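Local coordinates for SGNH-hydrolase family esterase (Altererythrobacter indicus, PDB 7C2A), which hydrolyses esters as an SGNH-hydrolase family esterase and probably acts as a lysophospholipase, at residues Q105-R117 with Y134-F148. Numbering follows the deposited sequence.
Sequences QRRKIPILLMGMR and YPYLAEKYDAKLVPF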
ATOM      1  N   GLN A 105      -7.814 -14.527  -9.874  1.00 12.04           N
ATOM      2  CA  GLN A 105      -8.281 -15.904  -9.750  1.00 14.34           C
ATOM      3  C   GLN A 105      -8.807 -16.432 -11.078  1.00 15.74           C
ATOM      4  O   GLN A 105      -8.584 -17.601 -11.423  1.00 16.24           O
ATOM      5  CB  GLN A 105      -9.373 -15.966  -8.687  1.00 18.24           C
ATOM      6  CG  GLN A 105      -9.619 -17.340  -8.101  1.00 22.69           C
ATOM      7  CD  GLN A 105     -10.548 -17.278  -6.911  1.00 25.65           C
ATOM      8  OE1 GLN A 105     -11.634 -16.706  -6.994  1.00 29.36           O
ATOM      9  NE2 GLN A 105     -10.124 -17.851  -5.792  1.00 28.84           N
ATOM     10  N   ARG A 106      -9.530 -15.600 -11.828  0.52 13.64           N
ATOM     11  CA  ARG A 106      -9.996 -16.028 -13.140  0.52 14.59           C
ATOM     12  C   ARG A 106      -8.832 -16.507 -13.992  0.52 13.89           C
ATOM     13  O   ARG A 106      -8.938 -17.522 -14.694  0.52 13.96           O
ATOM     14  CB  ARG A 106     -10.722 -14.873 -13.827  0.52 15.73           C
ATOM     15  CG  ARG A 106     -11.371 -15.228 -15.142  0.52 17.28           C
ATOM     16  CD  ARG A 106     -12.032 -13.999 -15.737  0.52 15.46           C
ATOM     17  NE  ARG A 106     -11.045 -13.058 -16.252  0.52 16.81           N
ATOM     18  CZ  ARG A 106     -10.429 -13.191 -17.422  0.52 18.79           C
ATOM     19  NH1 ARG A 106     -10.709 -14.224 -18.203  0.52 19.67           N
ATOM     20  NH2 ARG A 106      -9.539 -12.291 -17.811  0.52 17.10           N
ATOM     21  N   ARG A 107      -7.702 -15.804 -13.927  1.00 12.74           N
ATOM     22  CA  ARG A 107      -6.530 -16.143 -14.718  1.00 12.25           C
ATOM     23  C   ARG A 107      -5.655 -17.185 -14.047  1.00 12.59           C
ATOM     24  O   ARG A 107      -4.568 -17.474 -14.548  1.00 12.93           O
ATOM     25  CB  ARG A 107      -5.713 -14.888 -15.021  1.00 12.39           C
ATOM     26  CG  ARG A 107      -6.527 -13.793 -15.678  1.00 14.23           C
ATOM     27  CD  ARG A 107      -5.616 -12.754 -16.270  1.00 16.53           C
ATOM     28  NE  ARG A 107      -6.359 -11.578 -16.703  1.00 13.81           N
ATOM     29  CZ  ARG A 107      -5.990 -10.795 -17.708  1.00 12.49           C
ATOM     30  NH1 ARG A 107      -4.898 -11.066 -18.401  1.00 13.97           N
ATOM     31  NH2 ARG A 107      -6.728  -9.751 -18.025  1.00 14.09           N
ATOM     32  N   LYS A 108      -6.098 -17.732 -12.919  1.00 12.18           N
ATOM     33  CA  LYS A 108      -5.352 -18.758 -12.193  1.00 13.03           C
ATOM     34  C   LYS A 108      -3.958 -18.282 -11.782  1.00 12.42           C
ATOM     35  O   LYS A 108      -2.988 -19.038 -11.822  1.00 14.78           O
ATOM     36  CB  LYS A 108      -5.305 -20.081 -12.962  1.00 16.05           C
ATOM     37  CG  LYS A 108      -6.695 -20.607 -13.275  1.00 19.70           C
ATOM     38  CD  LYS A 108      -6.697 -22.080 -13.639  1.00 30.20           C
ATOM     39  CE  LYS A 108      -8.106 -22.647 -13.550  1.00 36.35           C
ATOM     40  NZ  LYS A 108      -8.096 -24.085 -13.169  1.00 48.91           N
ATOM     41  N   ILE A 109      -3.855 -17.020 -11.381  1.00 11.22           N
ATOM     42  CA  ILE A 109      -2.609 -16.449 -10.878  1.00 11.20           C
ATOM     43  C   ILE A 109      -2.637 -16.514  -9.356  1.00 10.50           C
ATOM     44  O   ILE A 109      -3.528 -15.910  -8.739  1.00 10.98           O
ATOM     45  CB  ILE A 109      -2.417 -15.010 -11.368  1.00  9.95           C
ATOM     46  CG1 ILE A 109      -2.305 -14.987 -12.894  1.00 10.58           C
ATOM     47  CG2 ILE A 109      -1.176 -14.410 -10.710  1.00 11.17           C
ATOM     48  CD1 ILE A 109      -2.338 -13.602 -13.485  1.00 11.77           C
ATOM     49  N   PRO A 110      -1.707 -17.229  -8.722  1.00 10.80           N
ATOM     50  CA  PRO A 110      -1.659 -17.259  -7.258  1.00 11.40           C
ATOM     51  C   PRO A 110      -1.499 -15.869  -6.664  1.00 10.04           C
ATOM     52  O   PRO A 110      -0.854 -14.994  -7.241  1.00 10.23           O
ATOM     53  CB  PRO A 110      -0.426 -18.125  -6.968  1.00 13.01           C
ATOM     54  CG  PRO A 110      -0.251 -18.972  -8.187  1.00 13.89           C
ATOM     55  CD  PRO A 110      -0.675 -18.089  -9.330  1.00 11.41           C
ATOM     56  N   ILE A 111      -2.058 -15.695  -5.469  1.00 10.36           N
ATOM     57  CA  ILE A 111      -2.158 -14.391  -4.820  1.00 11.27           C
ATOM     58  C   ILE A 111      -1.473 -14.427  -3.460  1.00  9.61           C
ATOM     59  O   ILE A 111      -1.727 -15.328  -2.650  1.00 10.93           O
ATOM     60  CB  ILE A 111      -3.628 -13.992  -4.613  1.00  9.80           C
ATOM     61  CG1 ILE A 111      -4.379 -13.934  -5.942  1.00 12.76           C
ATOM     62  CG2 ILE A 111      -3.728 -12.660  -3.868  1.00 12.16           C
ATOM     63  CD1 ILE A 111      -5.876 -14.000  -5.769  1.00 12.16           C
ATOM     64  N   LEU A 112      -0.660 -13.411  -3.192  1.00  9.52           N
ATOM     65  CA  LEU A 112      -0.225 -13.068  -1.844  1.00  9.79           C
ATOM     66  C   LEU A 112      -0.768 -11.679  -1.526  1.00  8.55           C
ATOM     67  O   LEU A 112      -0.477 -10.713  -2.240  1.00  9.70           O
ATOM     68  CB  LEU A 112       1.300 -13.082  -1.743  1.00 10.09           C
ATOM     69  CG  LEU A 112       1.888 -12.640  -0.405  1.00 10.38           C
ATOM     70  CD1 LEU A 112       1.443 -13.564   0.713  1.00 13.82           C
ATOM     71  CD2 LEU A 112       3.405 -12.587  -0.493  1.00 12.18           C
ATOM     72  N   LEU A 113      -1.552 -11.574  -0.464  1.00  8.96           N
ATOM     73  CA  LEU A 113      -2.160 -10.320  -0.047  1.00  8.54           C
ATOM     74  C   LEU A 113      -1.345  -9.696   1.077  1.00  9.26           C
ATOM     75  O   LEU A 113      -1.064 -10.354   2.078  1.00 10.76           O
ATOM     76  CB  LEU A 113      -3.580 -10.599   0.439  1.00 11.30           C
ATOM     77  CG  LEU A 113      -4.531  -9.423   0.642  1.00 11.46           C
ATOM     78  CD1 LEU A 113      -4.772  -8.653  -0.649  1.00 11.97           C
ATOM     79  CD2 LEU A 113      -5.852  -9.908   1.217  1.00 11.68           C
ATOM     80  N   MET A 114      -0.989  -8.424   0.910  1.00  9.32           N
ATOM     81  CA  MET A 114      -0.235  -7.681   1.953  1.00  9.40           C
ATOM     82  C   MET A 114      -1.255  -6.960   2.841  1.00  9.30           C
ATOM     83  O   MET A 114      -1.913  -6.023   2.362  1.00 10.27           O
ATOM     84  CB  MET A 114       0.718  -6.669   1.312  1.00 10.14           C
ATOM     85  CG  MET A 114       1.848  -7.329   0.531  1.00  9.99           C
ATOM     86  SD  MET A 114       2.712  -8.579   1.521  1.00 12.80           S
ATOM     87  CE  MET A 114       4.313  -8.601   0.716  1.00 12.64           C
ATOM     88  N   GLY A 115      -1.396  -7.412   4.088  1.00  9.20           N
ATOM     89  CA  GLY A 115      -2.375  -6.826   5.023  1.00  9.21           C
ATOM     90  C   GLY A 115      -2.022  -5.404   5.418  1.00  8.51           C
ATOM     91  O   GLY A 115      -0.865  -5.147   5.764  1.00 10.55           O
ATOM     92  N   MET A 116      -3.008  -4.511   5.361  1.00  9.62           N
ATOM     93  CA  MET A 116      -2.809  -3.099   5.778  1.00  9.97           C
ATOM     94  C   MET A 116      -3.524  -2.904   7.118  1.00 10.46           C
ATOM     95  O   MET A 116      -4.504  -3.609   7.374  1.00 10.42           O
ATOM     96  CB  MET A 116      -3.365  -2.120   4.740  1.00 10.28           C
ATOM     97  CG  MET A 116      -2.778  -2.312   3.343  1.00 10.69           C
ATOM     98  SD  MET A 116      -0.961  -2.278   3.267  1.00 13.78           S
ATOM     99  CE  MET A 116      -0.630  -0.607   3.818  1.00 16.99           C
ATOM    100  N   ARG A 117      -3.033  -1.976   7.937  1.00 10.53           N
ATOM    101  CA  ARG A 117      -3.635  -1.730   9.273  1.00 11.15           C
ATOM    102  C   ARG A 117      -3.960  -0.244   9.409  1.00 12.65           C
ATOM    103  O   ARG A 117      -3.162   0.593   8.971  1.00 14.72           O
ATOM    104  CB  ARG A 117      -2.682  -2.191  10.379  1.00 12.39           C
ATOM    105  CG  ARG A 117      -2.489  -3.698  10.423  1.00 12.65           C
ATOM    106  CD  ARG A 117      -3.728  -4.394  10.949  1.00 12.88           C
ATOM    107  NE  ARG A 117      -3.585  -5.841  10.949  1.00 12.35           N
ATOM    108  CZ  ARG A 117      -2.837  -6.530  11.802  1.00 12.67           C
ATOM    109  NH1 ARG A 117      -2.155  -5.905  12.748  1.00 15.29           N
ATOM    110  NH2 ARG A 117      -2.780  -7.843  11.703  1.00 13.88           N
ATOM    111  N   TYR A 134      -8.781  -7.698   5.287  1.00  8.86           N
ATOM    112  CA  TYR A 134      -7.709  -8.497   4.696  1.00  9.21           C
ATOM    113  C   TYR A 134      -7.824  -9.979   5.034  1.00  9.52           C
ATOM    114  O   TYR A 134      -7.751 -10.812   4.111  1.00 10.13           O
ATOM    115  CB  TYR A 134      -6.340  -7.880   5.019  1.00 10.76           C
ATOM    116  CG  TYR A 134      -6.211  -6.508   4.389  1.00  8.91           C
ATOM    117  CD1 TYR A 134      -5.798  -6.363   3.069  1.00  9.10           C
ATOM    118  CD2 TYR A 134      -6.560  -5.359   5.090  1.00  9.65           C
ATOM    119  CE1 TYR A 134      -5.735  -5.120   2.464  1.00  9.27           C
ATOM    120  CE2 TYR A 134      -6.492  -4.111   4.498  1.00  9.54           C
ATOM    121  CZ  TYR A 134      -6.083  -4.000   3.184  1.00  7.65           C
ATOM    122  OH  TYR A 134      -6.035  -2.746   2.632  1.00  9.47           O
ATOM    123  N   PRO A 135      -8.006 -10.386   6.295  1.00 10.39           N
ATOM    124  CA  PRO A 135      -8.242 -11.816   6.549  1.00 11.66           C
ATOM    125  C   PRO A 135      -9.486 -12.333   5.860  1.00 12.07           C
ATOM    126  O   PRO A 135      -9.507 -13.488   5.410  1.00 12.96           O
ATOM    127  CB  PRO A 135      -8.347 -11.908   8.079  1.00 12.63           C
ATOM    128  CG  PRO A 135      -7.713 -10.682   8.594  1.00 16.73           C
ATOM    129  CD  PRO A 135      -7.886  -9.624   7.555  1.00 10.45           C
ATOM    130  N   TYR A 136     -10.521 -11.505   5.740  1.00 11.18           N
ATOM    131  CA  TYR A 136     -11.719 -11.927   5.031  1.00 11.23           C
ATOM    132  C   TYR A 136     -11.400 -12.234   3.572  1.00 12.00           C
ATOM    133  O   TYR A 136     -11.808 -13.273   3.035  1.00 12.80           O
ATOM    134  CB  TYR A 136     -12.787 -10.839   5.128  1.00 13.72           C
ATOM    135  CG  TYR A 136     -13.981 -11.116   4.256  1.00 16.68           C
ATOM    136  CD1 TYR A 136     -15.029 -11.904   4.716  1.00 19.29           C
ATOM    137  CD2 TYR A 136     -14.064 -10.593   2.977  1.00 16.39           C
ATOM    138  CE1 TYR A 136     -16.123 -12.167   3.921  1.00 23.36           C
ATOM    139  CE2 TYR A 136     -15.161 -10.853   2.171  1.00 20.41           C
ATOM    140  CZ  TYR A 136     -16.180 -11.639   2.657  1.00 19.31           C
ATOM    141  OH  TYR A 136     -17.272 -11.899   1.860  1.00 27.07           O
ATOM    142  N   LEU A 137     -10.682 -11.327   2.907  1.00 10.40           N
ATOM    143  CA  LEU A 137     -10.363 -11.513   1.495  1.00 11.09           C
ATOM    144  C   LEU A 137      -9.452 -12.710   1.279  1.00 10.41           C
ATOM    145  O   LEU A 137      -9.620 -13.455   0.304  1.00 11.93           O
ATOM    146  CB  LEU A 137      -9.688 -10.258   0.951  1.00 12.04           C
ATOM    147  CG  LEU A 137     -10.581  -9.029   0.808  1.00 12.29           C
ATOM    148  CD1 LEU A 137      -9.726  -7.763   0.732  1.00 13.27           C
ATOM    149  CD2 LEU A 137     -11.482  -9.156  -0.417  1.00 16.51           C
ATOM    150  N   ALA A 138      -8.460 -12.893   2.156  1.00 11.36           N
ATOM    151  CA  ALA A 138      -7.534 -14.007   1.988  1.00 13.14           C
ATOM    152  C   ALA A 138      -8.267 -15.337   2.071  1.00 13.26           C
ATOM    153  O   ALA A 138      -7.999 -16.253   1.284  1.00 14.18           O
ATOM    154  CB  ALA A 138      -6.423 -13.927   3.035  1.00 14.32           C
ATOM    155  N   GLU A 139      -9.193 -15.467   3.018  0.59 13.61           N
ATOM    156  CA  GLU A 139      -9.971 -16.698   3.118  0.59 15.57           C
ATOM    157  C   GLU A 139     -10.852 -16.876   1.892  0.59 16.00           C
ATOM    158  O   GLU A 139     -10.887 -17.954   1.286  0.59 17.27           O
ATOM    159  CB  GLU A 139     -10.827 -16.667   4.383  0.59 16.31           C
ATOM    160  CG  GLU A 139     -11.316 -18.039   4.841  0.59 21.65           C
ATOM    161  CD  GLU A 139     -12.559 -18.509   4.103  0.59 24.93           C
ATOM    162  OE1 GLU A 139     -13.270 -17.661   3.524  0.59 26.65           O
ATOM    163  OE2 GLU A 139     -12.829 -19.730   4.111  0.59 28.89           O
ATOM    164  N   LYS A 140     -11.564 -15.819   1.505  1.00 15.25           N
ATOM    165  CA  LYS A 140     -12.545 -15.957   0.439  1.00 15.44           C
ATOM    166  C   LYS A 140     -11.889 -16.337  -0.876  1.00 15.95           C
ATOM    167  O   LYS A 140     -12.428 -17.152  -1.636  1.00 16.33           O
ATOM    168  CB  LYS A 140     -13.327 -14.657   0.297  1.00 16.52           C
ATOM    169  CG  LYS A 140     -14.392 -14.718  -0.778  1.00 15.78           C
ATOM    170  CD  LYS A 140     -15.267 -13.482  -0.769  1.00 17.99           C
ATOM    171  CE  LYS A 140     -16.243 -13.491  -1.938  1.00 21.36           C
ATOM    172  NZ  LYS A 140     -17.192 -12.351  -1.862  1.00 27.81           N
ATOM    173  N   TYR A 141     -10.722 -15.768  -1.167  1.00 13.66           N
ATOM    174  CA  TYR A 141     -10.080 -15.949  -2.458  1.00 15.27           C
ATOM    175  C   TYR A 141      -8.900 -16.907  -2.410  1.00 15.50           C
ATOM    176  O   TYR A 141      -8.119 -16.956  -3.366  1.00 17.50           O
ATOM    177  CB  TYR A 141      -9.710 -14.590  -3.062  1.00 16.22           C
ATOM    178  CG  TYR A 141     -10.956 -13.810  -3.384  1.00 14.98           C
ATOM    179  CD1 TYR A 141     -11.724 -14.138  -4.488  1.00 17.77           C
ATOM    180  CD2 TYR A 141     -11.407 -12.800  -2.551  1.00 14.32           C
ATOM    181  CE1 TYR A 141     -12.888 -13.460  -4.771  1.00 17.52           C
ATOM    182  CE2 TYR A 141     -12.570 -12.110  -2.829  1.00 15.00           C
ATOM    183  CZ  TYR A 141     -13.311 -12.442  -3.946  1.00 16.12           C
ATOM    184  OH  TYR A 141     -14.475 -11.754  -4.218  1.00 17.94           O
ATOM    185  N   ASP A 142      -8.773 -17.684  -1.333  1.00 16.90           N
ATOM    186  CA  ASP A 142      -7.700 -18.669  -1.182  1.00 18.88           C
ATOM    187  C   ASP A 142      -6.337 -18.046  -1.458  1.00 19.51           C
ATOM    188  O   ASP A 142      -5.511 -18.582  -2.202  1.00 21.65           O
ATOM    189  CB  ASP A 142      -7.939 -19.905  -2.051  1.00 26.33           C
ATOM    190  CG  ASP A 142      -9.247 -20.605  -1.727  1.00 38.05           C
ATOM    191  OD1 ASP A 142      -9.504 -20.857  -0.531  1.00 42.09           O
ATOM    192  OD2 ASP A 142     -10.014 -20.908  -2.666  1.00 47.95           O
ATOM    193  N   ALA A 143      -6.113 -16.885  -0.858  1.00 15.65           N
ATOM    194  CA  ALA A 143      -4.866 -16.159  -1.010  1.00 14.85           C
ATOM    195  C   ALA A 143      -4.044 -16.304   0.257  1.00 13.43           C
ATOM    196  O   ALA A 143      -4.587 -16.362   1.364  1.00 15.88           O
ATOM    197  CB  ALA A 143      -5.139 -14.679  -1.261  1.00 15.02           C
ATOM    198  N   LYS A 144      -2.734 -16.360   0.096  1.00 12.29           N
ATOM    199  CA  LYS A 144      -1.875 -16.254   1.262  1.00 13.37           C
ATOM    200  C   LYS A 144      -1.877 -14.813   1.750  1.00 11.79           C
ATOM    201  O   LYS A 144      -2.107 -13.881   0.979  1.00 12.43           O
ATOM    202  CB  LYS A 144      -0.469 -16.733   0.918  1.00 14.05           C
ATOM    203  CG  LYS A 144      -0.425 -18.249   0.710  1.00 21.40           C
ATOM    204  CD  LYS A 144       0.927 -18.737   0.242  1.00 31.09           C
ATOM    205  CE  LYS A 144       1.028 -20.255   0.337  1.00 31.14           C
ATOM    206  NZ  LYS A 144       0.504 -20.937  -0.881  1.00 33.23           N
ATOM    207  N   LEU A 145      -1.659 -14.637   3.049  1.00 11.93           N
ATOM    208  CA  LEU A 145      -1.770 -13.329   3.676  1.00 11.69           C
ATOM    209  C   LEU A 145      -0.532 -13.056   4.514  1.00 10.66           C
ATOM    210  O   LEU A 145      -0.136 -13.892   5.334  1.00 12.85           O
ATOM    211  CB  LEU A 145      -3.007 -13.264   4.578  1.00 13.08           C
ATOM    212  CG  LEU A 145      -3.153 -11.995   5.418  1.00 11.85           C
ATOM    213  CD1 LEU A 145      -3.469 -10.792   4.547  1.00 12.84           C
ATOM    214  CD2 LEU A 145      -4.226 -12.185   6.472  1.00 16.70           C
ATOM    215  N   VAL A 146       0.073 -11.889   4.315  1.00  9.99           N
ATOM    216  CA  VAL A 146       0.966 -11.289   5.301  1.00 10.73           C
ATOM    217  C   VAL A 146       0.095 -10.400   6.184  1.00 10.62           C
ATOM    218  O   VAL A 146      -0.418  -9.385   5.693  1.00  9.83           O
ATOM    219  CB  VAL A 146       2.080 -10.475   4.634  1.00 11.33           C
ATOM    220  CG1 VAL A 146       2.832  -9.661   5.672  1.00 12.71           C
ATOM    221  CG2 VAL A 146       3.043 -11.394   3.878  1.00 13.03           C
ATOM    222  N   PRO A 147      -0.146 -10.763   7.444  1.00 10.28           N
ATOM    223  CA  PRO A 147      -1.187 -10.050   8.198  1.00 11.18           C
ATOM    224  C   PRO A 147      -0.921  -8.564   8.344  1.00 10.56           C
ATOM    225  O   PRO A 147      -1.860  -7.762   8.272  1.00 10.57           O
ATOM    226  CB  PRO A 147      -1.201 -10.776   9.551  1.00 13.48           C
ATOM    227  CG  PRO A 147      -0.701 -12.151   9.232  1.00 15.88           C
ATOM    228  CD  PRO A 147       0.336 -11.960   8.155  1.00 12.31           C
ATOM    229  N   PHE A 148       0.335  -8.163   8.533  1.00 10.93           N
ATOM    230  CA  PHE A 148       0.669  -6.760   8.797  1.00 10.47           C
ATOM    231  C   PHE A 148       1.944  -6.454   8.010  1.00  9.77           C
ATOM    232  O   PHE A 148       3.058  -6.636   8.509  1.00 10.29           O
ATOM    233  CB  PHE A 148       0.823  -6.541  10.300  1.00 12.43           C
ATOM    234  CG  PHE A 148       1.070  -5.104  10.721  1.00 11.68           C
ATOM    235  CD1 PHE A 148       0.998  -4.051   9.844  1.00 12.05           C
ATOM    236  CD2 PHE A 148       1.388  -4.831  12.039  1.00 14.63           C
ATOM    237  CE1 PHE A 148       1.240  -2.742  10.276  1.00 14.34           C
ATOM    238  CE2 PHE A 148       1.626  -3.534  12.468  1.00 15.30           C
ATOM    239  CZ  PHE A 148       1.556  -2.494  11.592  1.00 17.67           C
TER
HETATM  240  O   HOH W   1     -11.893 -18.892  -3.884  1.00 31.66           O
HETATM  241  O   HOH W   2      -3.757 -17.945  -4.584  1.00 21.33           O
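Strands 111-114 and 144-146, joined through helices 124-131 and 133-140 in a beta-alpha-beta crossover, form one border of the parallel sheet of the SGNH-hydrolase fold, where the backbone N and O of Leu-113 both bond to the edge strand 144-146. Its N donates to Lys-144 O at 2.8 Å, almost straight at 177°, and its O accepts Val-146 N at 2.9 Å; hydrogen bonds from Lys-144 N to Ile-111 O and from Gly-115 N to Val-146 O extend the pairing. On the sheet face away from helix 133-140, the flexible thioether of Met-114 lies alongside the branched Val-146, SD 3.7 Å from CG2. On the helix face, Leu-113 has CG anti to its own N (chi1 -167°), which carries CD2 to the edge of the Tyr-134 ring and to Leu-137 CB, 3.9 Å away. The flat Tyr-134 ring lies over the backbone of Gly-115, where any side chain would run into Pro-147 O, and of Met-116, whose N sits 3.5 Å above the ring centre; Met-116 CG meets the hydroxyl, which hydrogen-bonds Leu-79 O. An alanine at Tyr-134 is likely to open a gap against Gly-115 and Met-116 and leave Leu-79 O without this partner. Beyond the strands, Arg-117 CG makes a CH-pi contact over the Phe-148 ring, 3.9 Å from its centroid. Directional backbone hydrogen bonds thus set the strand register, while apolar and aromatic contacts seat the helix against the sheet.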